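Local coordinates for hypothetical protein (Staphylococcus aureus subsp. aureus, PDB 1QYI) that is of unknown function but probably acts as a hydrolase of the haloacid dehalogenase-like (HAD) superfamily, at residues S188-D193 with G206-E211; E183-S188 with T238-T243; L173-Q178 with E195-R200; V11-E16 with E250-L255. All blocks are in the same frame, centred on the assembly; numbering follows the deposited sequence.

How the contacts relate
Helix 172-195 supplies one side of contacts 1, 2 and 3. Contacts 1 and 2 lie closest, with centres about 7 Å apart; they share Ser-188, and Glu-211 OE2 reaches Arg-240 NH2 at 3.3 Å. Contact 3, about 13 Å from each by centres, is tied to contact 1 by Ala-199 N and Glu-192 OE2, 2.7 Å apart. Contact 4 packs the loop after strand 3-6 against the C-terminal end of helix 242-252 and touches contact 2, Arg-240 NH1 lying 3.8 Å from Leu-13 CD1; contact 3 is about 15 Å away by nearest atoms. Arg-240, salt-bridged to Asp-9 of the motif I-like sequence, sets contact 2 beside the presumed HAD active site, and the contact 4 loop directly follows that sequence.

Contact 1 of 4, residues S188-D193 with G206-E211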
loop_
_atom_site.group_PDB
_atom_site.type_symbol
_atom_site.label_atom_id
_atom_site.label_comp_id
_atom_site.label_asym_id
_atom_site.label_seq_id
_atom_site.Cartn_x
_atom_site.Cartn_y
_atom_site.Cartn_z
ATOM N N SER A 188 13.564 10.580 -4.031
ATOM C CA SER A 188 14.986 10.342 -3.812
ATOM C C SER A 188 15.478 10.614 -2.394
ATOM O O SER A 188 16.116 9.758 -1.777
ATOM C CB SER A 188 15.801 11.183 -4.794
ATOM O OG SER A 188 15.539 10.784 -6.134
ATOM N N LYS A 189 15.179 11.808 -1.886
ATOM C CA LYS A 189 15.601 12.233 -0.552
ATOM C C LYS A 189 15.168 11.281 0.570
ATOM O O LYS A 189 16.002 10.745 1.309
ATOM C CB LYS A 189 15.063 13.644 -0.272
ATOM C CG LYS A 189 15.647 14.290 0.979
ATOM C CD LYS A 189 15.102 15.697 1.228
ATOM C CE LYS A 189 16.159 16.561 1.904
ATOM N NZ LYS A 189 16.729 15.906 3.118
ATOM N N LEU A 190 13.855 11.095 0.693
ATOM C CA LEU A 190 13.256 10.221 1.698
ATOM C C LEU A 190 13.640 8.748 1.444
ATOM O O LEU A 190 13.685 7.927 2.370
ATOM C CB LEU A 190 11.730 10.395 1.671
ATOM C CG LEU A 190 10.911 10.985 2.837
ATOM C CD1 LEU A 190 11.707 12.019 3.617
ATOM C CD2 LEU A 190 9.624 11.595 2.280
ATOM N N TYR A 191 13.907 8.413 0.186
ATOM C CA TYR A 191 14.308 7.059 -0.156
ATOM C C TYR A 191 15.594 6.716 0.585
ATOM O O TYR A 191 15.643 5.723 1.300
ATOM C CB TYR A 191 14.558 6.928 -1.654
ATOM C CG TYR A 191 15.098 5.576 -2.062
ATOM C CD1 TYR A 191 14.253 4.465 -2.168
ATOM C CD2 TYR A 191 16.442 5.411 -2.366
ATOM C CE1 TYR A 191 14.736 3.220 -2.577
ATOM C CE2 TYR A 191 16.941 4.183 -2.770
ATOM C CZ TYR A 191 16.087 3.087 -2.883
ATOM O OH TYR A 191 16.580 1.884 -3.344
ATOM N N GLU A 192 16.623 7.548 0.408
ATOM C CA GLU A 192 17.923 7.332 1.041
ATOM C C GLU A 192 17.804 7.251 2.563
ATOM O O GLU A 192 18.390 6.368 3.191
ATOM C CB GLU A 192 18.927 8.446 0.641
ATOM C CG GLU A 192 18.981 8.742 -0.878
ATOM C CD GLU A 192 20.269 9.420 -1.359
ATOM O OE1 GLU A 192 20.612 10.536 -0.899
ATOM O OE2 GLU A 192 20.942 8.833 -2.232
ATOM N N ASP A 193 17.026 8.146 3.161
ATOM C CA ASP A 193 16.879 8.137 4.613
ATOM C C ASP A 193 16.055 6.976 5.178
ATOM O O ASP A 193 16.339 6.494 6.271
ATOM C CB ASP A 193 16.278 9.449 5.101
ATOM C CG ASP A 193 16.504 9.660 6.582
ATOM O OD1 ASP A 193 17.685 9.587 7.011
ATOM O OD2 ASP A 193 15.514 9.896 7.316
ATOM N N GLY A 206 8.671 12.341 -5.256
ATOM C CA GLY A 206 7.892 11.522 -4.351
ATOM C C GLY A 206 6.400 11.809 -4.325
ATOM O O GLY A 206 5.950 12.828 -3.793
ATOM N N TYR A 207 5.627 10.888 -4.886
ATOM C CA TYR A 207 4.185 11.027 -4.927
ATOM C C TYR A 207 3.567 10.927 -3.542
ATOM O O TYR A 207 2.346 10.852 -3.403
ATOM C CB TYR A 207 3.595 9.972 -5.864
ATOM C CG TYR A 207 3.919 10.259 -7.309
ATOM C CD1 TYR A 207 3.201 11.222 -8.023
ATOM C CD2 TYR A 207 4.991 9.637 -7.938
ATOM C CE1 TYR A 207 3.546 11.561 -9.327
ATOM C CE2 TYR A 207 5.343 9.974 -9.244
ATOM C CZ TYR A 207 4.613 10.938 -9.926
ATOM O OH TYR A 207 4.966 11.287 -11.206
ATOM N N ILE A 208 4.410 10.904 -2.517
ATOM C CA ILE A 208 3.905 10.845 -1.153
ATOM C C ILE A 208 3.386 12.243 -0.868
ATOM O O ILE A 208 2.502 12.439 -0.039
ATOM C CB ILE A 208 5.026 10.476 -0.135
ATOM C CG1 ILE A 208 4.414 10.247 1.240
ATOM C CG2 ILE A 208 6.064 11.604 -0.035
ATOM C CD1 ILE A 208 5.404 9.697 2.240
ATOM N N TYR A 209 3.943 13.214 -1.587
ATOM C CA TYR A 209 3.540 14.605 -1.451
ATOM C C TYR A 209 2.330 14.945 -2.323
ATOM O O TYR A 209 1.767 16.024 -2.202
ATOM C CB TYR A 209 4.710 15.513 -1.813
ATOM C CG TYR A 209 5.889 15.367 -0.901
ATOM C CD1 TYR A 209 5.895 15.946 0.365
ATOM C CD2 TYR A 209 7.034 14.693 -1.327
ATOM C CE1 TYR A 209 7.027 15.871 1.178
ATOM C CE2 TYR A 209 8.161 14.606 -0.522
ATOM C CZ TYR A 209 8.158 15.200 0.728
ATOM O OH TYR A 209 9.297 15.143 1.513
ATOM N N GLN A 210 1.933 14.033 -3.203
ATOM C CA GLN A 210 0.783 14.290 -4.063
ATOM C C GLN A 210 -0.236 13.196 -3.834
ATOM O O GLN A 210 -0.804 12.642 -4.778
ATOM C CB GLN A 210 1.188 14.301 -5.537
ATOM C CG GLN A 210 2.511 14.994 -5.788
ATOM C CD GLN A 210 2.765 15.250 -7.250
ATOM O OE1 GLN A 210 3.878 15.589 -7.639
ATOM N NE2 GLN A 210 1.728 15.108 -8.070
ATOM N N GLU A 211 -0.457 12.885 -2.563
ATOM C CA GLU A 211 -1.390 11.845 -2.161
ATOM C C GLU A 211 -2.830 12.259 -2.512
ATOM O O GLU A 211 -3.196 13.436 -2.453
ATOM C CB GLU A 211 -1.230 11.597 -0.654
ATOM C CG GLU A 211 -1.647 10.214 -0.165
ATOM C CD GLU A 211 -0.590 9.127 -0.405
ATOM O OE1 GLU A 211 0.567 9.287 0.031
ATOM O OE2 GLU A 211 -0.919 8.095 -1.020
#
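A beta turn, Gly-206 to Tyr-209, presents Ile-208 and Tyr-209 to Leu-190 on helix 172-195. The turn is closed by Tyr-209 N to Gly-206 O at 3.0 Å, and helical-like angles at Tyr-207 and Ile-208 make it type I. Across the contact a single branch does the touching: Leu-190 CD2 lies 3.6 Å from Tyr-209 OH and 4.2 Å from Tyr-209 CZ, so the methyl meets the phenol end of the ring obliquely. The two side chains come from opposite directions. Tyr-209 CG stands anti to its carbonyl carbon (chi1 -63°), which directs the ring back at the helix. The same Leu-190 CD2 is 4.2 Å from Ile-208 CG2, and that methyl also covers part of one face of the Tyr-209 ring, 3.5 Å above its plane. The result is a small, mostly apolar cluster with the phenol oxygen at its edge; Ile-208 is buried, Tyr-209 exposed. Val-247 of helix 242-252 touches all three side chains. Gly-206 takes a positive phi, 99°, suited to glycine. The largely helical chain between the motif I-like loop and strand 233-237 is consistent with a C1-type cap inserted in the Rossmann-like HAD core, to which 206-211 leads back.

Contact 2 of 4, residues E183-S188 with T238-T243; sequences EWYLGS and TGRPYT
The loop after strand 233-237, whose threonine at the strand end is consistent with HAD motif II, and the start of helix 242-252 face helix 172-195 through Arg-240 and Thr-243 respectively, opposite Tyr-185 and Leu-186. The loop bends through an ST turn: Arg-240 N donates to Thr-238 OG1 at 3.1 Å with an N-H...O angle of 170°. From there the Arg-240 chain runs extended from CG to NE and brings its guanidinium to the tyrosine. Tyr-185 OH lies 3.7 Å from Arg-240 NH1 and 4.0 Å from Arg-240 NH2, an oblique approach too long to count as a hydrogen bond, with ring and guanidinium planes 63° apart. Tyr-185 gets there with CG anti to its backbone N, chi1 -158°. The stronger partners of the arginine lie elsewhere: NH2 forms a salt bridge with Asp-9, and NH1 donates to the carbonyl O of Glu-244. Leu-186 CD2 packs on Thr-243 OG1 at 3.8 Å, the side chains crossing at about a right angle. Tyr-185 OH also makes a close polar pair, probably a hydrogen bond, with Glu-211 OE1; Glu-211 OE2 makes a long, weak ion pair with Arg-240 NH2. The chemistry thus implies a buried guanidinium held in orientation mainly by Asp-9 and Glu-244, with the tyrosine hydroxyl as a neighbour and not a hydrogen-bond partner, beside what is probably the active-site cleft.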
loop_
_atom_site.group_PDB
_atom_site.type_symbol
_atom_site.label_atom_id
_atom_site.label_comp_id
_atom_site.label_asym_id
_atom_site.label_seq_id
_atom_site.Cartn_x
_atom_site.Cartn_y
_atom_site.Cartn_z
ATOM N N GLU A 183 11.465 4.679 -4.490
ATOM C CA GLU A 183 12.001 5.976 -4.874
ATOM C C GLU A 183 10.883 6.778 -5.527
ATOM O O GLU A 183 10.743 7.980 -5.302
ATOM C CB GLU A 183 13.185 5.831 -5.830
ATOM C CG GLU A 183 14.319 6.739 -5.431
ATOM C CD GLU A 183 15.471 6.748 -6.413
ATOM O OE1 GLU A 183 16.031 5.666 -6.690
ATOM O OE2 GLU A 183 15.820 7.845 -6.898
ATOM N N TRP A 184 10.087 6.094 -6.338
ATOM C CA TRP A 184 8.950 6.711 -6.998
ATOM C C TRP A 184 8.038 7.326 -5.932
ATOM O O TRP A 184 7.644 8.485 -6.025
ATOM C CB TRP A 184 8.177 5.647 -7.775
ATOM C CG TRP A 184 8.461 5.601 -9.262
ATOM C CD1 TRP A 184 8.595 4.489 -10.041
ATOM C CD2 TRP A 184 8.532 6.728 -10.146
ATOM N NE1 TRP A 184 8.733 4.858 -11.363
ATOM C CE2 TRP A 184 8.687 6.218 -11.456
ATOM C CE3 TRP A 184 8.454 8.114 -9.961
ATOM C CZ2 TRP A 184 8.788 7.045 -12.569
ATOM C CZ3 TRP A 184 8.553 8.937 -11.066
ATOM C CH2 TRP A 184 8.710 8.393 -12.363
ATOM N N TYR A 185 7.731 6.538 -4.906
ATOM C CA TYR A 185 6.852 6.980 -3.837
ATOM C C TYR A 185 7.458 7.968 -2.841
ATOM O O TYR A 185 6.996 9.106 -2.740
ATOM C CB TYR A 185 6.307 5.762 -3.091
ATOM C CG TYR A 185 5.014 6.000 -2.331
ATOM C CD1 TYR A 185 5.003 6.667 -1.106
ATOM C CD2 TYR A 185 3.799 5.540 -2.839
ATOM C CE1 TYR A 185 3.809 6.862 -0.403
ATOM C CE2 TYR A 185 2.610 5.730 -2.154
ATOM C CZ TYR A 185 2.619 6.385 -0.938
ATOM O OH TYR A 185 1.439 6.534 -0.254
ATOM N N LEU A 186 8.474 7.542 -2.097
ATOM C CA LEU A 186 9.093 8.422 -1.101
ATOM C C LEU A 186 9.887 9.559 -1.723
ATOM O O LEU A 186 10.052 10.617 -1.111
ATOM C CB LEU A 186 10.020 7.621 -0.186
ATOM C CG LEU A 186 9.448 6.338 0.422
ATOM C CD1 LEU A 186 10.581 5.538 1.040
ATOM C CD2 LEU A 186 8.370 6.663 1.457
ATOM N N GLY A 187 10.369 9.349 -2.941
ATOM C CA GLY A 187 11.180 10.365 -3.581
ATOM C C GLY A 187 12.632 10.073 -3.235
ATOM O O GLY A 187 12.903 9.390 -2.255
ATOM N N SER A 188 13.564 10.580 -4.031
ATOM C CA SER A 188 14.986 10.342 -3.812
ATOM C C SER A 188 15.478 10.614 -2.394
ATOM O O SER A 188 16.116 9.758 -1.777
ATOM C CB SER A 188 15.801 11.183 -4.794
ATOM O OG SER A 188 15.539 10.784 -6.134
ATOM N N THR A 238 -2.842 3.588 11.898
ATOM C CA THR A 238 -2.874 3.178 10.490
ATOM C C THR A 238 -1.931 2.014 10.191
ATOM O O THR A 238 -1.074 1.669 11.006
ATOM C CB THR A 238 -2.488 4.347 9.550
ATOM O OG1 THR A 238 -2.539 3.900 8.190
ATOM C CG2 THR A 238 -1.087 4.849 9.863
ATOM N N GLY A 239 -2.106 1.417 9.014
ATOM C CA GLY A 239 -1.260 0.313 8.594
ATOM C C GLY A 239 -0.050 0.841 7.845
ATOM O O GLY A 239 0.853 0.089 7.483
ATOM N N ARG A 240 -0.047 2.149 7.602
ATOM C CA ARG A 240 1.046 2.817 6.911
ATOM C C ARG A 240 2.251 2.979 7.837
ATOM O O ARG A 240 2.091 3.150 9.049
ATOM C CB ARG A 240 0.615 4.217 6.466
ATOM C CG ARG A 240 -0.507 4.278 5.449
ATOM C CD ARG A 240 -0.727 5.721 5.026
ATOM N NE ARG A 240 -1.494 5.830 3.792
ATOM C CZ ARG A 240 -1.225 6.700 2.826
ATOM N NH1 ARG A 240 -0.205 7.547 2.941
ATOM N NH2 ARG A 240 -1.981 6.720 1.739
ATOM N N PRO A 241 3.473 2.901 7.288
ATOM C CA PRO A 241 4.634 3.077 8.165
ATOM C C PRO A 241 4.741 4.551 8.586
ATOM O O PRO A 241 3.979 5.410 8.112
ATOM C CB PRO A 241 5.809 2.612 7.296
ATOM C CG PRO A 241 5.332 2.874 5.892
ATOM C CD PRO A 241 3.888 2.402 5.964
ATOM N N TYR A 242 5.695 4.841 9.461
ATOM C CA TYR A 242 5.897 6.193 9.977
ATOM C C TYR A 242 5.927 7.320 8.965
ATOM O O TYR A 242 5.159 8.270 9.066
ATOM C CB TYR A 242 7.188 6.272 10.791
ATOM C CG TYR A 242 7.442 7.659 11.338
ATOM C CD1 TYR A 242 6.597 8.206 12.318
ATOM C CD2 TYR A 242 8.514 8.427 10.885
ATOM C CE1 TYR A 242 6.819 9.481 12.837
ATOM C CE2 TYR A 242 8.748 9.703 11.394
ATOM C CZ TYR A 242 7.898 10.224 12.372
ATOM O OH TYR A 242 8.139 11.478 12.893
ATOM N N THR A 243 6.836 7.227 8.005
ATOM C CA THR A 243 6.985 8.272 7.014
ATOM C C THR A 243 5.769 8.458 6.111
ATOM O O THR A 243 5.386 9.587 5.798
ATOM C CB THR A 243 8.194 7.999 6.129
ATOM O OG1 THR A 243 7.894 6.904 5.246
ATOM C CG2 THR A 243 9.394 7.632 7.000
#

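Contact 3 of 4, residues L173-Q178 with E195-R200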
loop_
_atom_site.group_PDB
_atom_site.type_symbol
_atom_site.label_atom_id
_atom_site.label_comp_id
_atom_site.label_asym_id
_atom_site.label_seq_id
_atom_site.Cartn_x
_atom_site.Cartn_y
_atom_site.Cartn_z
ATOM N N LEU A 173 15.659 -9.576 -8.376
ATOM C CA LEU A 173 14.767 -8.829 -9.260
ATOM C C LEU A 173 13.667 -8.172 -8.428
ATOM O O LEU A 173 13.280 -7.035 -8.692
ATOM C CB LEU A 173 14.116 -9.756 -10.296
ATOM C CG LEU A 173 13.625 -9.214 -11.653
ATOM C CD1 LEU A 173 12.369 -9.974 -12.022
ATOM C CD2 LEU A 173 13.346 -7.719 -11.616
ATOM N N TRP A 174 13.169 -8.896 -7.427
ATOM C CA TRP A 174 12.107 -8.383 -6.564
ATOM C C TRP A 174 12.591 -7.156 -5.794
ATOM O O TRP A 174 11.835 -6.209 -5.566
ATOM C CB TRP A 174 11.660 -9.453 -5.564
ATOM C CG TRP A 174 10.440 -9.054 -4.770
ATOM C CD1 TRP A 174 9.140 -9.284 -5.105
ATOM C CD2 TRP A 174 10.416 -8.304 -3.547
ATOM N NE1 TRP A 174 8.302 -8.733 -4.169
ATOM C CE2 TRP A 174 9.050 -8.142 -3.203
ATOM C CE3 TRP A 174 11.400 -7.779 -2.710
ATOM C CZ2 TRP A 174 8.658 -7.436 -2.037
ATOM C CZ3 TRP A 174 11.003 -7.086 -1.564
ATOM C CH2 TRP A 174 9.642 -6.933 -1.236
ATOM N N THR A 175 13.856 -7.201 -5.387
ATOM C CA THR A 175 14.488 -6.112 -4.656
ATOM C C THR A 175 14.633 -4.892 -5.556
ATOM O O THR A 175 14.422 -3.765 -5.118
ATOM C CB THR A 175 15.866 -6.566 -4.118
ATOM O OG1 THR A 175 15.672 -7.688 -3.251
ATOM C CG2 THR A 175 16.555 -5.456 -3.339
ATOM N N LEU A 176 14.973 -5.127 -6.821
ATOM C CA LEU A 176 15.116 -4.047 -7.788
ATOM C C LEU A 176 13.797 -3.321 -7.973
ATOM O O LEU A 176 13.709 -2.109 -7.757
ATOM C CB LEU A 176 15.568 -4.580 -9.149
ATOM C CG LEU A 176 15.612 -3.535 -10.271
ATOM C CD1 LEU A 176 16.552 -2.391 -9.890
ATOM C CD2 LEU A 176 16.062 -4.191 -11.573
ATOM N N ALA A 177 12.775 -4.070 -8.376
ATOM C CA ALA A 177 11.450 -3.523 -8.615
ATOM C C ALA A 177 10.925 -2.808 -7.389
ATOM O O ALA A 177 10.265 -1.781 -7.496
ATOM C CB ALA A 177 10.502 -4.637 -9.002
ATOM N N GLN A 178 11.233 -3.344 -6.220
ATOM C CA GLN A 178 10.745 -2.739 -5.006
ATOM C C GLN A 178 11.486 -1.445 -4.698
ATOM O O GLN A 178 10.898 -0.513 -4.147
ATOM C CB GLN A 178 10.833 -3.741 -3.855
ATOM C CG GLN A 178 10.152 -3.282 -2.597
ATOM C CD GLN A 178 11.141 -2.750 -1.584
ATOM O OE1 GLN A 178 12.192 -2.217 -1.945
ATOM N NE2 GLN A 178 10.804 -2.881 -0.303
ATOM N N GLU A 195 15.127 3.942 3.227
ATOM C CA GLU A 195 15.664 2.689 2.722
ATOM C C GLU A 195 17.160 2.503 3.022
ATOM O O GLU A 195 17.675 1.383 2.980
ATOM C CB GLU A 195 15.421 2.603 1.219
ATOM C CG GLU A 195 13.954 2.571 0.829
ATOM C CD GLU A 195 13.198 1.476 1.539
ATOM O OE1 GLU A 195 13.825 0.463 1.895
ATOM O OE2 GLU A 195 11.977 1.621 1.748
ATOM N N LYS A 196 17.851 3.597 3.334
ATOM C CA LYS A 196 19.277 3.541 3.647
ATOM C C LYS A 196 20.068 3.077 2.436
ATOM O O LYS A 196 21.024 2.313 2.561
ATOM C CB LYS A 196 19.533 2.606 4.837
ATOM C CG LYS A 196 19.450 3.298 6.195
ATOM C CD LYS A 196 18.102 3.970 6.415
ATOM C CE LYS A 196 18.096 4.802 7.702
ATOM N NZ LYS A 196 18.937 6.030 7.635
ATOM N N LYS A 197 19.645 3.552 1.267
ATOM C CA LYS A 197 20.270 3.239 -0.008
ATOM C C LYS A 197 20.391 4.531 -0.784
ATOM O O LYS A 197 19.637 5.473 -0.538
ATOM C CB LYS A 197 19.414 2.255 -0.812
ATOM C CG LYS A 197 19.202 0.925 -0.137
ATOM C CD LYS A 197 18.234 0.069 -0.910
ATOM C CE LYS A 197 18.027 -1.247 -0.194
ATOM N NZ LYS A 197 17.028 -2.116 -0.861
ATOM N N ILE A 198 21.350 4.560 -1.711
ATOM C CA ILE A 198 21.615 5.714 -2.563
ATOM C C ILE A 198 20.560 5.748 -3.661
ATOM O O ILE A 198 20.211 4.712 -4.238
ATOM C CB ILE A 198 23.053 5.634 -3.187
ATOM C CG1 ILE A 198 24.109 5.828 -2.093
ATOM C CG2 ILE A 198 23.270 6.728 -4.211
ATOM C CD1 ILE A 198 24.186 4.688 -1.108
ATOM N N ALA A 199 20.044 6.947 -3.923
ATOM C CA ALA A 199 19.012 7.157 -4.924
ATOM C C ALA A 199 19.526 6.942 -6.330
ATOM O O ALA A 199 20.667 7.283 -6.657
ATOM C CB ALA A 199 18.444 8.553 -4.797
ATOM N N ARG A 200 18.668 6.374 -7.165
ATOM C CA ARG A 200 19.024 6.116 -8.546
ATOM C C ARG A 200 18.883 7.378 -9.379
ATOM O O ARG A 200 19.702 7.634 -10.254
ATOM C CB ARG A 200 18.131 5.017 -9.117
ATOM C CG ARG A 200 18.439 3.656 -8.570
ATOM C CD ARG A 200 17.906 2.570 -9.481
ATOM N NE ARG A 200 18.531 1.287 -9.164
ATOM C CZ ARG A 200 18.264 0.573 -8.077
ATOM N NH1 ARG A 200 17.367 1.008 -7.206
ATOM N NH2 ARG A 200 18.923 -0.552 -7.844
HETATM O O HOH W 1 14.221 -0.728 -0.234
#
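One water is gripped by both sides here: it donates to Gln-178 OE1 at 3.0 Å and accepts from Lys-197 NZ at 3.2 Å. Its approach to Glu-195 OE1 is weak and, being very short, of doubtful geometry. The water thus joins a side chain of helix 172-195 to the chain just past that helix's own C-terminal end. Lys-197 is extended beyond CG, which carries NZ across to 4.2 Å from Thr-175 CG2, the side chains crossing at about a right angle; its stronger partner is Glu-179, through a salt bridge to OE2. A few residues on, Arg-200 offers the flat of its guanidinium to Leu-176. Leu-176 CD1 sits over one face, offset toward the rim, 3.6 Å from Arg-200 NH2. Two carboxylates fix how this group is turned, Glu-112 taking NE and Glu-179 taking NH1, so Glu-179 divides its oxygens between Lys-197 and Arg-200. The leucine face of the guanidinium is therefore apolar, while salt bridges hold NE and NH1. Tyr-35 touches both Leu-176 and Arg-200 from a nearby loop. Lys-196, with positive phi of 64°, is where the chain leaves the helix and turns back. The loop is pinned to its parent helix by Glu-183 OE1 to Arg-200 N and Glu-192 OE2 to Ala-199 N, all within a helical insertion consistent with a HAD C1-type cap.

Contact 4 of 4, residues V11-E16 with E250-L255; sequences VFLSEE and ENLGLL
Leu-13 and Leu-252 both set CG anti to the carbonyl carbon, with chi1 of -46° and -63°, and these torsions send the two isobutyl groups at each other from the loop and from the helix end. Leu-13 CD2 then meets Leu-252 CD1 at 3.7 Å, the side chains sliding past one another in opposite directions. A second, looser pair lies beside it: Phe-12 CD1 is 4.4 Å from Leu-254 CD1, the methyl approaching the ring obliquely. Between the two leucines of the second segment the chain turns at Gly-253, whose positive phi of 90° and bonds back into the last turn make a Schellman motif; one of them, Gly-253 N to Glu-250 O, is 3.1 Å. This C-terminal cap ends helix 242-252 so that Leu-252, before the glycine, and Leu-254, after it, both face the loop. The contact is wholly apolar, and Phe-12, Leu-13 and Leu-254 are buried. Phe-12 is further fixed by edge-to-face stacking with Phe-6 of strand 3-6 and with Phe-249 of helix 242-252. Loop 11-16 directly follows the DVDG sequence resembling HAD motif I, and backbone bonds join Phe-12 to Leu-214 and Ser-14 to Ile-212. The loop passes from strand 3-6 to helix 16-31 against the end of helix 242-252, while Leu-254 reaches on to Val-217 and Val-220 of helix 217-229.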
loop_
_atom_site.group_PDB
_atom_site.type_symbol
_atom_site.label_atom_id
_atom_site.label_comp_id
_atom_site.label_asym_id
_atom_site.label_seq_id
_atom_site.Cartn_x
_atom_site.Cartn_y
_atom_site.Cartn_z
ATOM N N VAL A 11 -10.200 7.036 4.945
ATOM C CA VAL A 11 -10.780 8.106 5.758
ATOM C C VAL A 11 -10.352 9.496 5.289
ATOM O O VAL A 11 -11.174 10.316 4.882
ATOM C CB VAL A 11 -10.360 7.975 7.246
ATOM C CG1 VAL A 11 -10.866 9.171 8.035
ATOM C CG2 VAL A 11 -10.894 6.685 7.834
ATOM N N PHE A 12 -9.048 9.745 5.383
ATOM C CA PHE A 12 -8.448 11.019 5.002
ATOM C C PHE A 12 -7.810 10.924 3.621
ATOM O O PHE A 12 -7.932 11.838 2.800
ATOM C CB PHE A 12 -7.371 11.402 6.019
ATOM C CG PHE A 12 -7.912 11.812 7.370
ATOM C CD1 PHE A 12 -8.439 13.094 7.569
ATOM C CD2 PHE A 12 -7.857 10.935 8.454
ATOM C CE1 PHE A 12 -8.897 13.502 8.830
ATOM C CE2 PHE A 12 -8.312 11.332 9.715
ATOM C CZ PHE A 12 -8.835 12.625 9.906
ATOM N N LEU A 13 -7.113 9.818 3.374
ATOM C CA LEU A 13 -6.432 9.598 2.099
ATOM C C LEU A 13 -6.837 8.259 1.489
ATOM O O LEU A 13 -7.365 7.394 2.180
ATOM C CB LEU A 13 -4.923 9.596 2.321
ATOM C CG LEU A 13 -4.284 10.684 3.193
ATOM C CD1 LEU A 13 -2.813 10.343 3.359
ATOM C CD2 LEU A 13 -4.450 12.076 2.568
ATOM N N SER A 14 -6.599 8.085 0.197
ATOM C CA SER A 14 -6.930 6.819 -0.434
ATOM C C SER A 14 -5.635 6.118 -0.797
ATOM O O SER A 14 -4.558 6.682 -0.617
ATOM C CB SER A 14 -7.801 7.031 -1.673
ATOM O OG SER A 14 -7.233 7.982 -2.551
ATOM N N GLU A 15 -5.736 4.886 -1.289
ATOM C CA GLU A 15 -4.555 4.104 -1.656
ATOM C C GLU A 15 -4.245 4.130 -3.146
ATOM O O GLU A 15 -3.274 3.516 -3.585
ATOM C CB GLU A 15 -4.740 2.650 -1.225
ATOM C CG GLU A 15 -4.742 2.420 0.273
ATOM C CD GLU A 15 -5.058 0.977 0.626
ATOM O OE1 GLU A 15 -6.150 0.500 0.242
ATOM O OE2 GLU A 15 -4.223 0.321 1.288
ATOM N N GLU A 16 -5.073 4.840 -3.910
ATOM C CA GLU A 16 -4.928 4.942 -5.364
ATOM C C GLU A 16 -3.510 5.198 -5.861
ATOM O O GLU A 16 -3.032 4.520 -6.776
ATOM C CB GLU A 16 -5.843 6.048 -5.904
ATOM C CG GLU A 16 -7.327 5.709 -5.848
ATOM C CD GLU A 16 -7.668 4.477 -6.672
ATOM O OE1 GLU A 16 -7.358 4.451 -7.885
ATOM O OE2 GLU A 16 -8.256 3.536 -6.107
ATOM N N GLU A 250 1.800 16.031 7.181
ATOM C CA GLU A 250 2.627 17.210 7.375
ATOM C C GLU A 250 2.429 18.167 6.198
ATOM O O GLU A 250 2.012 19.307 6.384
ATOM C CB GLU A 250 4.084 16.751 7.496
ATOM C CG GLU A 250 5.128 17.760 7.101
ATOM C CD GLU A 250 4.945 19.082 7.782
ATOM O OE1 GLU A 250 4.809 19.094 9.022
ATOM O OE2 GLU A 250 4.942 20.110 7.072
ATOM N N ASN A 251 2.714 17.683 4.992
ATOM C CA ASN A 251 2.570 18.464 3.764
ATOM C C ASN A 251 1.156 19.030 3.601
ATOM O O ASN A 251 0.981 20.132 3.082
ATOM C CB ASN A 251 2.954 17.581 2.562
ATOM C CG ASN A 251 2.512 18.158 1.214
ATOM O OD1 ASN A 251 1.599 17.635 0.572
ATOM N ND2 ASN A 251 3.169 19.225 0.778
ATOM N N LEU A 252 0.156 18.288 4.068
ATOM C CA LEU A 252 -1.237 18.711 3.945
ATOM C C LEU A 252 -1.713 19.698 5.002
ATOM O O LEU A 252 -2.704 20.400 4.795
ATOM C CB LEU A 252 -2.150 17.489 3.956
ATOM C CG LEU A 252 -1.958 16.524 2.784
ATOM C CD1 LEU A 252 -2.662 15.219 3.089
ATOM C CD2 LEU A 252 -2.494 17.157 1.510
ATOM N N GLY A 253 -1.013 19.752 6.131
ATOM C CA GLY A 253 -1.401 20.662 7.198
ATOM C C GLY A 253 -2.373 20.043 8.193
ATOM O O GLY A 253 -3.124 20.751 8.856
ATOM N N LEU A 254 -2.360 18.720 8.310
ATOM C CA LEU A 254 -3.260 18.045 9.231
ATOM C C LEU A 254 -2.517 17.637 10.494
ATOM O O LEU A 254 -3.101 17.555 11.576
ATOM C CB LEU A 254 -3.869 16.811 8.565
ATOM C CG LEU A 254 -4.636 17.058 7.265
ATOM C CD1 LEU A 254 -5.023 15.731 6.642
ATOM C CD2 LEU A 254 -5.866 17.912 7.532
ATOM N N LEU A 255 -1.221 17.395 10.352
ATOM C CA LEU A 255 -0.389 16.975 11.471
ATOM C C LEU A 255 -0.585 17.800 12.745
ATOM O O LEU A 255 -0.664 17.248 13.836
ATOM C CB LEU A 255 1.082 16.998 11.056
ATOM C CG LEU A 255 1.999 16.161 11.942
ATOM C CD1 LEU A 255 1.550 14.711 11.898
ATOM C CD2 LEU A 255 3.433 16.302 11.463
#